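Local coordinates for protein predicted ATPase involved in replication control, Cdc46/Mcm family (Methanopyrus kandleri AV19, PDB 3F8T) that probably binds ATP and single-stranded DNA and is a homolog of the MCM helicases of DNA replication, at residues V125-G130 / A290-A295; A281-D286 / T330-A335; P413-E418 / D469-E474. The protein carries 2 engineered substitutions. All coordinates share one frame; numbering follows the deposited sequence.

Interaction 1: V125-G130 / A290-A295; sequences VREVRG and ALRAGA
Arg292 lies across Glu127 and runs beside Arg126, and its side chain follows the neighbouring strand from CB to the guanidinium. Its CB rests on Glu127 CG at 4.0 Å, its CG passes Arg126 O, and its CD comes within 3.8 Å of Glu127 OE1. At the end, Arg292 NH1 donates to Glu127 OE1 (3.2 Å), a salt bridge that uses the oxygen's anti lone pair; the carboxylate stands nearly perpendicular to the guanidinium, at 87°. Glu127 reaches it with CG anti to the backbone N (chi1 -177°) and a straight chain beyond. Beneath lies an antiparallel ladder in which Val128 and Leu291 exchange two backbone bonds, while Ala293 N meets Arg126 O at 2.8 Å. Strand 289-293 is the second arm of a beta-hairpin that probably corresponds to the helix-2 insert of MCM ATPase domains, and here it extends the sheet of the OB fold, whose strand carries a classic beta bulge at Arg126 and Glu127 opposite Ile138. The other nitrogen, Arg292 NH2, sits 3.1 Å from Arg126 NE, donor against donor; Arg126 also has a long, weak ion pair with Asp140. A water over one guanidinium face of Arg292 donates to Arg126 O and Ala293 O.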
loop_
_atom_site.group_PDB
_atom_site.type_symbol
_atom_site.label_atom_id
_atom_site.label_comp_id
_atom_site.label_asym_id
_atom_site.label_seq_id
_atom_site.Cartn_x
_atom_site.Cartn_y
_atom_site.Cartn_z
ATOM N N VAL A 125 -7.796 5.879 2.594
ATOM C CA VAL A 125 -9.082 6.024 3.256
ATOM C C VAL A 125 -9.029 5.329 4.614
ATOM O O VAL A 125 -8.791 4.118 4.713
ATOM C CB VAL A 125 -10.262 5.462 2.389
ATOM C CG1 VAL A 125 -11.596 5.678 3.089
ATOM C CG2 VAL A 125 -10.272 6.097 0.990
ATOM N N ARG A 126 -9.242 6.110 5.666
ATOM C CA ARG A 126 -9.224 5.579 7.027
ATOM C C ARG A 126 -10.583 5.043 7.442
ATOM O O ARG A 126 -10.672 4.087 8.224
ATOM C CB ARG A 126 -8.828 6.685 8.000
ATOM C CG ARG A 126 -7.408 7.180 7.811
ATOM C CD ARG A 126 -6.416 6.270 8.515
ATOM N NE ARG A 126 -6.274 6.660 9.909
ATOM C CZ ARG A 126 -5.187 7.210 10.435
ATOM N NH1 ARG A 126 -4.101 7.428 9.701
ATOM N NH2 ARG A 126 -5.187 7.535 11.712
ATOM N N GLU A 127 -11.641 5.665 6.919
ATOM C CA GLU A 127 -12.980 5.410 7.417
ATOM C C GLU A 127 -14.030 5.862 6.406
ATOM O O GLU A 127 -13.805 6.796 5.629
ATOM C CB GLU A 127 -13.174 6.135 8.760
ATOM C CG GLU A 127 -14.520 5.891 9.423
ATOM C CD GLU A 127 -14.698 6.688 10.694
ATOM O OE1 GLU A 127 -13.705 6.863 11.451
ATOM O OE2 GLU A 127 -15.848 7.137 10.935
ATOM N N VAL A 128 -15.163 5.170 6.396
ATOM C CA VAL A 128 -16.309 5.600 5.603
ATOM C C VAL A 128 -17.549 5.505 6.470
ATOM O O VAL A 128 -17.584 4.722 7.425
ATOM C CB VAL A 128 -16.492 4.792 4.299
ATOM C CG1 VAL A 128 -15.263 4.892 3.406
ATOM C CG2 VAL A 128 -16.877 3.305 4.562
ATOM N N ARG A 129 -18.556 6.314 6.156
ATOM C CA ARG A 129 -19.806 6.240 6.896
ATOM C C ARG A 129 -21.023 6.633 6.051
ATOM O O ARG A 129 -20.905 7.354 5.039
ATOM C CB ARG A 129 -19.725 7.016 8.221
ATOM C CG ARG A 129 -19.843 8.506 8.132
ATOM C CD ARG A 129 -19.863 9.124 9.534
ATOM N NE ARG A 129 -20.299 10.529 9.498
ATOM C CZ ARG A 129 -19.503 11.562 9.230
ATOM N NH1 ARG A 129 -18.212 11.370 8.968
ATOM N NH2 ARG A 129 -19.999 12.796 9.217
ATOM N N GLY A 130 -22.174 6.111 6.466
ATOM C CA GLY A 130 -23.433 6.367 5.786
ATOM C C GLY A 130 -24.596 5.590 6.378
ATOM O O GLY A 130 -24.522 5.081 7.496
ATOM N N ALA A 290 -20.661 3.152 10.392
ATOM C CA ALA A 290 -19.317 3.651 10.076
ATOM C C ALA A 290 -18.359 2.471 10.049
ATOM O O ALA A 290 -18.432 1.601 10.915
ATOM C CB ALA A 290 -18.875 4.668 11.092
ATOM N N LEU A 291 -17.486 2.432 9.046
ATOM C CA LEU A 291 -16.504 1.368 8.922
ATOM C C LEU A 291 -15.100 1.983 8.928
ATOM O O LEU A 291 -14.771 2.776 8.041
ATOM C CB LEU A 291 -16.745 0.586 7.634
ATOM C CG LEU A 291 -15.835 -0.611 7.349
ATOM C CD1 LEU A 291 -16.026 -1.700 8.400
ATOM C CD2 LEU A 291 -16.078 -1.153 5.942
ATOM N N ARG A 292 -14.303 1.624 9.940
ATOM C CA ARG A 292 -12.971 2.207 10.152
ATOM C C ARG A 292 -11.875 1.141 10.000
ATOM O O ARG A 292 -11.942 0.063 10.615
ATOM C CB ARG A 292 -12.879 2.879 11.536
ATOM C CG ARG A 292 -11.443 3.232 11.923
ATOM C CD ARG A 292 -11.301 4.310 12.973
ATOM N NE ARG A 292 -9.954 4.880 12.876
ATOM C CZ ARG A 292 -9.625 5.953 12.150
ATOM N NH1 ARG A 292 -10.553 6.635 11.465
ATOM N NH2 ARG A 292 -8.360 6.365 12.121
ATOM N N ALA A 293 -10.882 1.448 9.168
ATOM C CA ALA A 293 -9.793 0.530 8.889
ATOM C C ALA A 293 -8.909 0.382 10.112
ATOM O O ALA A 293 -8.520 1.379 10.715
ATOM C CB ALA A 293 -8.967 1.037 7.739
ATOM N N GLY A 294 -8.580 -0.865 10.432
ATOM C CA GLY A 294 -7.522 -1.191 11.390
ATOM C C GLY A 294 -6.192 -1.357 10.677
ATOM O O GLY A 294 -6.091 -1.170 9.462
ATOM N N ALA A 295 -5.168 -1.730 11.441
ATOM C CA ALA A 295 -3.787 -1.729 10.959
ATOM C C ALA A 295 -3.534 -2.531 9.693
ATOM O O ALA A 295 -2.821 -2.058 8.824
ATOM C CB ALA A 295 -2.831 -2.187 12.073
HETATM O O HOH W 1 -8.367 3.964 10.137
#

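Interaction 2: A281-D286 / T330-A335; sequences AVLKED and TVDGIA
Val331 and Ala281 meet through methyl groups, the first of two apolar touches that carry most of this contact. A chi1 of 57° sets Val331 CG1 between the backbone N and the carbonyl carbon, 3.8 Å from Ala281 CB, and leaves CG2 anti to the N, where it covers Ala281 O at 3.7 Å; that carbonyl is buried here and has no polar partner in the model. Further along, a single branch of Leu283 does double duty: CD2 touches Ile334 CD1 at 4.0 Å and also packs against the Asp332 side chain, 3.6 Å from OD2. The polar link is indirect. One water donates to both Leu283 O (2.8 Å) and Asp332 OD2, bridging strand and turn with no direct hydrogen bond between them. Bonds inside the second segment fix its shape: Val331 and Ile334 pair through both backbone N-H groups, closing a type I' turn with Asp332 and Gly333 at its corners. This turn is the tip of the hairpin 328-337, which probably corresponds to the pre-sensor 1 hairpin of MCM proteins. Leu291, on the adjoining strand 289-293, touches both Leu283 and Val331, and one residue before the turn Thr330 OG1 is hydrogen-bonded to Glu322 of helix 314-326.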
loop_
_atom_site.group_PDB
_atom_site.type_symbol
_atom_site.label_atom_id
_atom_site.label_comp_id
_atom_site.label_asym_id
_atom_site.label_seq_id
_atom_site.Cartn_x
_atom_site.Cartn_y
_atom_site.Cartn_z
ATOM N N ALA A 281 -10.662 -4.168 11.498
ATOM C CA ALA A 281 -11.535 -3.063 11.159
ATOM C C ALA A 281 -12.653 -3.059 12.191
ATOM O O ALA A 281 -12.880 -4.066 12.854
ATOM C CB ALA A 281 -12.106 -3.242 9.742
ATOM N N VAL A 282 -13.332 -1.929 12.345
ATOM C CA VAL A 282 -14.514 -1.866 13.218
ATOM C C VAL A 282 -15.740 -1.391 12.416
ATOM O O VAL A 282 -15.641 -0.446 11.628
ATOM C CB VAL A 282 -14.267 -1.002 14.491
ATOM C CG1 VAL A 282 -14.113 0.455 14.161
ATOM C CG2 VAL A 282 -15.395 -1.183 15.513
ATOM N N LEU A 283 -16.866 -2.082 12.593
ATOM C CA LEU A 283 -18.144 -1.635 12.041
ATOM C C LEU A 283 -19.025 -1.185 13.205
ATOM O O LEU A 283 -19.338 -1.981 14.087
ATOM C CB LEU A 283 -18.815 -2.754 11.241
ATOM C CG LEU A 283 -20.183 -2.488 10.611
ATOM C CD1 LEU A 283 -20.084 -1.503 9.447
ATOM C CD2 LEU A 283 -20.797 -3.802 10.147
ATOM N N LYS A 284 -19.379 0.097 13.223
ATOM C CA LYS A 284 -20.202 0.659 14.293
ATOM C C LYS A 284 -21.579 1.003 13.754
ATOM O O LYS A 284 -21.687 1.604 12.684
ATOM C CB LYS A 284 -19.557 1.918 14.865
ATOM C CG LYS A 284 -18.374 1.668 15.777
ATOM C CD LYS A 284 -18.813 1.513 17.234
ATOM C CE LYS A 284 -17.611 1.469 18.174
ATOM N NZ LYS A 284 -16.900 0.164 18.108
ATOM N N GLU A 285 -22.614 0.610 14.499
ATOM C CA GLU A 285 -24.018 0.900 14.167
ATOM C C GLU A 285 -24.562 1.968 15.104
ATOM O O GLU A 285 -24.644 1.748 16.320
ATOM C CB GLU A 285 -24.886 -0.358 14.301
ATOM C CG GLU A 285 -24.343 -1.606 13.620
ATOM C CD GLU A 285 -24.519 -1.586 12.117
ATOM O OE1 GLU A 285 -23.796 -0.823 11.443
ATOM O OE2 GLU A 285 -25.370 -2.346 11.609
ATOM N N ASP A 286 -24.930 3.120 14.541
ATOM C CA ASP A 286 -25.386 4.271 15.328
ATOM C C ASP A 286 -26.100 5.287 14.433
ATOM O O ASP A 286 -25.452 6.128 13.804
ATOM C CB ASP A 286 -24.193 4.930 16.040
ATOM C CG ASP A 286 -24.612 6.034 17.002
ATOM O OD1 ASP A 286 -25.643 5.877 17.699
ATOM O OD2 ASP A 286 -23.892 7.058 17.071
ATOM N N THR A 330 -11.754 -9.718 7.475
ATOM C CA THR A 330 -13.209 -9.754 7.376
ATOM C C THR A 330 -13.773 -9.324 8.720
ATOM O O THR A 330 -13.332 -9.786 9.787
ATOM C CB THR A 330 -13.731 -11.144 6.964
ATOM O OG1 THR A 330 -13.055 -11.576 5.782
ATOM C CG2 THR A 330 -15.259 -11.101 6.672
ATOM N N VAL A 331 -14.704 -8.379 8.661
ATOM C CA VAL A 331 -15.440 -7.945 9.826
ATOM C C VAL A 331 -16.923 -7.963 9.440
ATOM O O VAL A 331 -17.325 -7.296 8.487
ATOM C CB VAL A 331 -14.963 -6.546 10.314
ATOM C CG1 VAL A 331 -15.070 -5.499 9.220
ATOM C CG2 VAL A 331 -15.711 -6.104 11.560
ATOM N N ASP A 332 -17.715 -8.771 10.145
ATOM C CA ASP A 332 -19.167 -8.851 9.899
ATOM C C ASP A 332 -19.528 -9.095 8.428
ATOM O O ASP A 332 -20.420 -8.438 7.844
ATOM C CB ASP A 332 -19.844 -7.598 10.450
ATOM C CG ASP A 332 -19.681 -7.466 11.963
ATOM O OD1 ASP A 332 -19.629 -8.510 12.648
ATOM O OD2 ASP A 332 -19.613 -6.329 12.473
ATOM N N GLY A 333 -18.830 -10.056 7.827
ATOM C CA GLY A 333 -19.079 -10.418 6.448
ATOM C C GLY A 333 -18.553 -9.443 5.419
ATOM O O GLY A 333 -18.752 -9.650 4.221
ATOM N N ILE A 334 -17.915 -8.363 5.868
ATOM C CA ILE A 334 -17.295 -7.402 4.949
ATOM C C ILE A 334 -15.817 -7.754 4.806
ATOM O O ILE A 334 -15.070 -7.665 5.781
ATOM C CB ILE A 334 -17.412 -5.943 5.434
ATOM C CG1 ILE A 334 -18.875 -5.502 5.500
ATOM C CG2 ILE A 334 -16.628 -5.011 4.481
ATOM C CD1 ILE A 334 -19.151 -4.462 6.575
ATOM N N ALA A 335 -15.412 -8.153 3.603
ATOM C CA ALA A 335 -14.013 -8.444 3.310
ATOM C C ALA A 335 -13.323 -7.167 2.842
ATOM O O ALA A 335 -13.810 -6.509 1.915
ATOM C CB ALA A 335 -13.915 -9.538 2.231
HETATM O O HOH W 2 -20.663 -4.483 14.237
#

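Interaction 3: P413-E418 / D469-E474; sequences PELTEE and DDVEPE
Asp469 opens the contact with its backbone, its O accepting the N-H of Glu414 (N to O 3.0 Å). Pro413 lies against the same oxygen, its CA making a CA-H...O contact and its CB packing against it. The carboxylate of Asp469 turns elsewhere, to His410. Asp470 follows, pairing in parallel with Glu414. Its CB touches Thr416 CG2, and a water donates to both Asp470 OD1 and Glu414 O, so this carbonyl receives two hydrogen bonds. Val471 N donates the second bond to Glu414 O (2.9 Å), and Val471 has the largest area buried by the other segment. With CG1 anti to its backbone N (chi1 -173°), Val471 spreads two branches over the opposing strand: CG1 meets Leu415 CD2 at 3.9 Å, and CG2 lies against Pro413 CB at 3.8 Å. Val471 O then takes the N-H of Thr416 (N to O 3.1 Å). Glu472 bends back at chi2, bringing OE1 to within 3.8 Å of Thr416 CG2; a water donates to this oxygen and is hydrogen-bonded to Thr416 OG1. Pro473 follows, its CG packing on Glu418, 4.0 Å from CB.

Two short parallel strands thus each run straight into a helix, Thr416 and Glu472 standing at the two N-caps. Thr416 OG1 binds Ala419 N in the first turn of helix 417-439, and Glu472 N is bound by Asp475 at the start of helix 473-489. Both strands belong to the AAA-lid region, a largely helical part of the MCM ATPase. Helix 449-465 packs against the apolar side, Ala459 and Lys460 touching Val471 and Glu456 touching Leu415, while Leu423 of helix 417-439 also lies on Leu415.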
loop_
_atom_site.group_PDB
_atom_site.type_symbol
_atom_site.label_atom_id
_atom_site.label_comp_id
_atom_site.label_asym_id
_atom_site.label_seq_id
_atom_site.Cartn_x
_atom_site.Cartn_y
_atom_site.Cartn_z
ATOM N N PRO A 413 7.336 -11.326 -11.786
ATOM C CA PRO A 413 8.354 -12.106 -12.482
ATOM C C PRO A 413 7.992 -13.585 -12.440
ATOM O O PRO A 413 7.284 -14.011 -11.529
ATOM C CB PRO A 413 9.633 -11.884 -11.668
ATOM C CG PRO A 413 9.287 -10.970 -10.564
ATOM C CD PRO A 413 7.806 -10.820 -10.482
ATOM N N GLU A 414 8.478 -14.339 -13.424
ATOM C CA GLU A 414 8.143 -15.756 -13.569
ATOM C C GLU A 414 9.403 -16.593 -13.739
ATOM O O GLU A 414 10.383 -16.156 -14.333
ATOM C CB GLU A 414 7.186 -15.976 -14.770
ATOM C CG GLU A 414 5.829 -15.229 -14.695
ATOM C CD GLU A 414 4.852 -15.766 -13.642
ATOM O OE1 GLU A 414 5.108 -16.833 -13.042
ATOM O OE2 GLU A 414 3.806 -15.114 -13.416
ATOM N N LEU A 415 9.369 -17.807 -13.195
ATOM C CA LEU A 415 10.453 -18.761 -13.386
ATOM C C LEU A 415 10.770 -19.003 -14.854
ATOM O O LEU A 415 9.859 -19.278 -15.639
ATOM C CB LEU A 415 10.046 -20.110 -12.793
ATOM C CG LEU A 415 9.763 -20.177 -11.295
ATOM C CD1 LEU A 415 9.124 -21.552 -10.942
ATOM C CD2 LEU A 415 11.075 -19.933 -10.564
ATOM N N THR A 416 12.054 -18.912 -15.207
ATOM C CA THR A 416 12.549 -19.509 -16.443
ATOM C C THR A 416 12.559 -21.021 -16.267
ATOM O O THR A 416 12.485 -21.542 -15.142
ATOM C CB THR A 416 13.975 -19.054 -16.840
ATOM O OG1 THR A 416 14.945 -19.581 -15.922
ATOM C CG2 THR A 416 14.084 -17.535 -16.921
ATOM N N GLU A 417 12.646 -21.720 -17.397
ATOM C CA GLU A 417 12.697 -23.169 -17.400
ATOM C C GLU A 417 13.810 -23.673 -16.481
ATOM O O GLU A 417 13.562 -24.522 -15.627
ATOM C CB GLU A 417 12.879 -23.684 -18.836
ATOM C CG GLU A 417 12.177 -24.981 -19.091
ATOM C CD GLU A 417 12.684 -26.069 -18.192
ATOM O OE1 GLU A 417 13.924 -26.239 -18.131
ATOM O OE2 GLU A 417 11.859 -26.738 -17.533
ATOM N N GLU A 418 15.018 -23.143 -16.643
ATOM C CA GLU A 418 16.152 -23.561 -15.819
ATOM C C GLU A 418 16.017 -23.203 -14.330
ATOM O O GLU A 418 16.538 -23.925 -13.471
ATOM C CB GLU A 418 17.482 -23.061 -16.389
ATOM C CG GLU A 418 17.869 -23.736 -17.730
ATOM C CD GLU A 418 17.764 -25.273 -17.696
ATOM O OE1 GLU A 418 18.635 -25.934 -17.077
ATOM O OE2 GLU A 418 16.807 -25.823 -18.297
ATOM N N ASP A 469 11.938 -9.375 -14.916
ATOM C CA ASP A 469 10.717 -10.161 -14.981
ATOM C C ASP A 469 10.990 -11.661 -15.092
ATOM O O ASP A 469 10.054 -12.457 -15.123
ATOM C CB ASP A 469 9.843 -9.699 -16.140
ATOM C CG ASP A 469 9.296 -8.307 -15.926
ATOM O OD1 ASP A 469 8.911 -7.964 -14.785
ATOM O OD2 ASP A 469 9.241 -7.555 -16.923
ATOM N N ASP A 470 12.264 -12.024 -15.160
ATOM C CA ASP A 470 12.675 -13.415 -15.258
ATOM C C ASP A 470 13.365 -13.878 -13.976
ATOM O O ASP A 470 14.417 -13.359 -13.593
ATOM C CB ASP A 470 13.588 -13.609 -16.470
ATOM C CG ASP A 470 12.897 -13.258 -17.777
ATOM O OD1 ASP A 470 11.691 -13.524 -17.918
ATOM O OD2 ASP A 470 13.564 -12.687 -18.656
ATOM N N VAL A 471 12.753 -14.841 -13.293
ATOM C CA VAL A 471 13.413 -15.484 -12.153
ATOM C C VAL A 471 14.418 -16.502 -12.691
ATOM O O VAL A 471 14.042 -17.410 -13.434
ATOM C CB VAL A 471 12.404 -16.176 -11.219
ATOM C CG1 VAL A 471 13.105 -16.676 -9.963
ATOM C CG2 VAL A 471 11.257 -15.223 -10.879
ATOM N N GLU A 472 15.686 -16.347 -12.310
ATOM C CA GLU A 472 16.789 -17.166 -12.840
ATOM C C GLU A 472 17.325 -18.114 -11.767
ATOM O O GLU A 472 17.030 -17.923 -10.583
ATOM C CB GLU A 472 17.921 -16.256 -13.331
ATOM C CG GLU A 472 17.472 -15.137 -14.267
ATOM C CD GLU A 472 17.532 -15.524 -15.732
ATOM O OE1 GLU A 472 17.651 -16.735 -16.029
ATOM O OE2 GLU A 472 17.465 -14.607 -16.592
ATOM N N PRO A 473 18.109 -19.150 -12.165
ATOM C CA PRO A 473 18.690 -20.063 -11.154
ATOM C C PRO A 473 19.435 -19.362 -10.008
ATOM O O PRO A 473 19.376 -19.805 -8.841
ATOM C CB PRO A 473 19.650 -20.932 -11.986
ATOM C CG PRO A 473 18.980 -21.015 -13.321
ATOM C CD PRO A 473 18.468 -19.583 -13.534
ATOM N N GLU A 474 20.114 -18.272 -10.337
ATOM C CA GLU A 474 20.820 -17.469 -9.350
ATOM C C GLU A 474 19.882 -16.909 -8.257
ATOM O O GLU A 474 20.276 -16.839 -7.077
ATOM C CB GLU A 474 21.562 -16.344 -10.058
ATOM C CG GLU A 474 22.810 -16.811 -10.847
ATOM C CD GLU A 474 22.508 -17.750 -12.022
ATOM O OE1 GLU A 474 21.453 -17.588 -12.697
ATOM O OE2 GLU A 474 23.349 -18.660 -12.263
HETATM O O HOH W 3 10.399 -16.082 -17.102
HETATM O O HOH W 4 17.409 -19.036 -16.945
#

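Interactions 1 and 2 share one hairpin, each using one of its strands, and their centres are 9 Å apart. Strand 289-293 faces the OB fold in interaction 1, and its partner strand 281-285 faces the turn at 331-334 in interaction 2; the hairpin itself is held by probable hydrogen bonds, among them Lys284 N to Ala290 O at 2.9 Å, and Leu291 CD1 packs on Val282 O. The hairpin thus touches the OB-fold sheet on one strand and the hairpin 328-337 on the other. Interaction 3 is separate: its centre lies about 40 Å from that of interaction 1 and about 41 Å from that of interaction 2, with nearest atoms about 24 Å away in both cases, and it joins two strand-to-helix junctions within the lid region.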